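Blo t 1 allergen (Blomia tropicalis, PDB 5JT8) is a mite allergen that probably acts as a papain-family cysteine protease, held here with its inhibitory propeptide domain. Local coordinates at residues 189-194 with 327-332. Residues are numbered along the deposited sequence; the frame is centred on the assembly and turned at random.
Sequences EAFKYM and YVTYAT. Unlike the reference sequence in segment 327-332: Tyr327 (reference Phe).
Phe191 of the helical segment 189-194 and Ala331 of the strand 329-332 have the nearest CA atoms across the contact, 7.4 Å apart, and the Phe191 ring bridges much of the distance to the strand. This is a small worked example of helix-on-strand packing in a papain-like cysteine protease, whose fold sets a mainly helical domain against one rich in beta structure. Helix 187-196 meets the last strand of the chain, which pairs antiparallel with strand 227-230. Within the helix, Tyr193 N bonds to Glu189 O and Met194 N to Ala190 O, the regular pattern of an alpha helix. The contact itself is wholly apolar and modest, burying 125 Å² in all.

Alternation along the strand decides who takes part. The CB atoms of Thr329 and Ala331 face the helix, whereas that of Tyr330 points away, its ring stacking on His247. The Phe191 side chain leaves the helix with CG anti to its carbonyl carbon (chi1 -73°), and the ring extends to the strand. Ala331 CB sits over one face, 4.0 Å from the ring centroid and 19° off the normal, a CH-pi contact displaced toward the rim. Thr329 comes obliquely, using its methyl branch: CG2 lies 4.0 Å from Phe191 CE2. That methyl stands anti to the backbone N, which leaves OG1 out of the contact with the ring. Ala142 of helix 139-154, Tyr228 and Val251 also touch Phe191, placing the ring in a buried core between helices and strands. On the ring's Ala331 side, the shortest approach is 3.8 Å, from Phe191 CE1 to Ala331 CB.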
loop_
_atom_site.group_PDB
_atom_site.type_symbol
_atom_site.label_atom_id
_atom_site.label_comp_id
_atom_site.label_asym_id
_atom_site.label_seq_id
_atom_site.Cartn_x
_atom_site.Cartn_y
_atom_site.Cartn_z
ATOM N N GLU A 189 9.098 9.098 -5.459
ATOM C CA GLU A 189 9.342 10.439 -4.993
ATOM C C GLU A 189 9.640 10.425 -3.503
ATOM O O GLU A 189 10.488 11.183 -3.037
ATOM C CB GLU A 189 8.155 11.323 -5.306
ATOM C CG GLU A 189 8.001 11.666 -6.800
ATOM C CD GLU A 189 9.127 12.545 -7.349
ATOM O OE1 GLU A 189 10.163 11.994 -7.764
ATOM O OE2 GLU A 189 8.978 13.788 -7.373
ATOM N N ALA A 190 8.970 9.538 -2.767
ATOM C CA ALA A 190 9.205 9.417 -1.334
ATOM C C ALA A 190 10.625 8.934 -1.032
ATOM O O ALA A 190 11.296 9.476 -0.153
ATOM C CB ALA A 190 8.166 8.470 -0.708
ATOM N N PHE A 191 11.078 7.900 -1.752
ATOM C CA PHE A 191 12.443 7.411 -1.589
ATOM C C PHE A 191 13.446 8.493 -1.938
ATOM O O PHE A 191 14.468 8.625 -1.277
ATOM C CB PHE A 191 12.695 6.186 -2.465
ATOM C CG PHE A 191 12.031 4.950 -1.970
ATOM C CD1 PHE A 191 12.166 4.562 -0.637
ATOM C CD2 PHE A 191 11.248 4.191 -2.818
ATOM C CE1 PHE A 191 11.543 3.425 -0.174
ATOM C CE2 PHE A 191 10.619 3.043 -2.367
ATOM C CZ PHE A 191 10.766 2.653 -1.047
ATOM N N LYS A 192 13.152 9.253 -2.997
ATOM C CA LYS A 192 13.991 10.391 -3.390
ATOM C C LYS A 192 14.201 11.331 -2.196
ATOM O O LYS A 192 15.307 11.808 -1.933
ATOM C CB LYS A 192 13.351 11.140 -4.562
ATOM C CG LYS A 192 14.071 12.404 -4.995
ATOM C CD LYS A 192 13.336 13.113 -6.144
ATOM C CE LYS A 192 13.313 12.247 -7.402
ATOM N NZ LYS A 192 12.473 12.859 -8.474
ATOM N N TYR A 193 13.119 11.593 -1.475
ATOM C CA TYR A 193 13.169 12.455 -0.314
ATOM C C TYR A 193 14.003 11.794 0.789
ATOM O O TYR A 193 14.746 12.450 1.514
ATOM C CB TYR A 193 11.755 12.759 0.168
ATOM C CG TYR A 193 11.711 13.713 1.323
ATOM C CD1 TYR A 193 11.802 13.246 2.630
ATOM C CD2 TYR A 193 11.578 15.087 1.111
ATOM C CE1 TYR A 193 11.778 14.111 3.696
ATOM C CE2 TYR A 193 11.543 15.969 2.177
ATOM C CZ TYR A 193 11.636 15.474 3.467
ATOM O OH TYR A 193 11.600 16.330 4.535
ATOM N N MET A 194 13.897 10.481 0.886
ATOM C CA MET A 194 14.645 9.738 1.885
ATOM C C MET A 194 16.147 9.771 1.601
ATOM O O MET A 194 16.961 9.709 2.514
ATOM C CB MET A 194 14.133 8.302 1.943
ATOM C CG MET A 194 12.820 8.184 2.683
ATOM S SD MET A 194 12.510 6.458 3.052
ATOM C CE MET A 194 10.782 6.341 2.595
ATOM N N TYR A 327 4.270 -1.768 -11.340
ATOM C CA TYR A 327 5.177 -0.741 -10.835
ATOM C C TYR A 327 5.848 -1.165 -9.547
ATOM O O TYR A 327 5.483 -0.718 -8.452
ATOM C CB TYR A 327 4.434 0.576 -10.588
ATOM C CG TYR A 327 3.681 1.098 -11.776
ATOM C CD1 TYR A 327 4.352 1.680 -12.849
ATOM C CD2 TYR A 327 2.295 1.023 -11.828
ATOM C CE1 TYR A 327 3.657 2.177 -13.937
ATOM C CE2 TYR A 327 1.596 1.506 -12.915
ATOM C CZ TYR A 327 2.282 2.080 -13.967
ATOM O OH TYR A 327 1.585 2.564 -15.039
ATOM N N VAL A 328 6.846 -2.017 -9.680
ATOM C CA VAL A 328 7.524 -2.562 -8.535
ATOM C C VAL A 328 8.836 -1.813 -8.315
ATOM O O VAL A 328 9.633 -1.654 -9.252
ATOM C CB VAL A 328 7.776 -4.051 -8.727
ATOM C CG1 VAL A 328 8.447 -4.645 -7.498
ATOM C CG2 VAL A 328 6.442 -4.760 -9.024
ATOM N N THR A 329 9.050 -1.357 -7.084
ATOM C CA THR A 329 10.216 -0.540 -6.761
ATOM C C THR A 329 10.897 -1.037 -5.515
ATOM O O THR A 329 10.239 -1.227 -4.497
ATOM C CB THR A 329 9.836 0.928 -6.525
ATOM O OG1 THR A 329 9.224 1.460 -7.700
ATOM C CG2 THR A 329 11.081 1.763 -6.153
ATOM N N TYR A 330 12.214 -1.235 -5.576
ATOM C CA TYR A 330 12.964 -1.567 -4.365
ATOM C C TYR A 330 13.889 -0.407 -3.963
ATOM O O TYR A 330 14.134 0.513 -4.749
ATOM C CB TYR A 330 13.768 -2.865 -4.556
ATOM C CG TYR A 330 14.919 -2.805 -5.577
ATOM C CD1 TYR A 330 14.709 -3.123 -6.909
ATOM C CD2 TYR A 330 16.215 -2.473 -5.188
ATOM C CE1 TYR A 330 15.752 -3.103 -7.835
ATOM C CE2 TYR A 330 17.269 -2.463 -6.103
ATOM C CZ TYR A 330 17.022 -2.780 -7.429
ATOM O OH TYR A 330 18.041 -2.777 -8.352
ATOM N N ALA A 331 14.370 -0.435 -2.728
ATOM C CA ALA A 331 15.293 0.589 -2.275
ATOM C C ALA A 331 16.562 -0.044 -1.733
ATOM O O ALA A 331 16.625 -1.259 -1.512
ATOM C CB ALA A 331 14.637 1.482 -1.201
ATOM N N THR A 332 17.559 0.799 -1.508
ATOM C CA THR A 332 18.883 0.374 -1.095
ATOM C C THR A 332 19.384 1.288 0.013
ATOM O O THR A 332 19.367 2.516 -0.151
ATOM C CB THR A 332 19.865 0.433 -2.276
ATOM O OG1 THR A 332 19.366 -0.393 -3.333
ATOM C CG2 THR A 332 21.246 -0.038 -1.849
#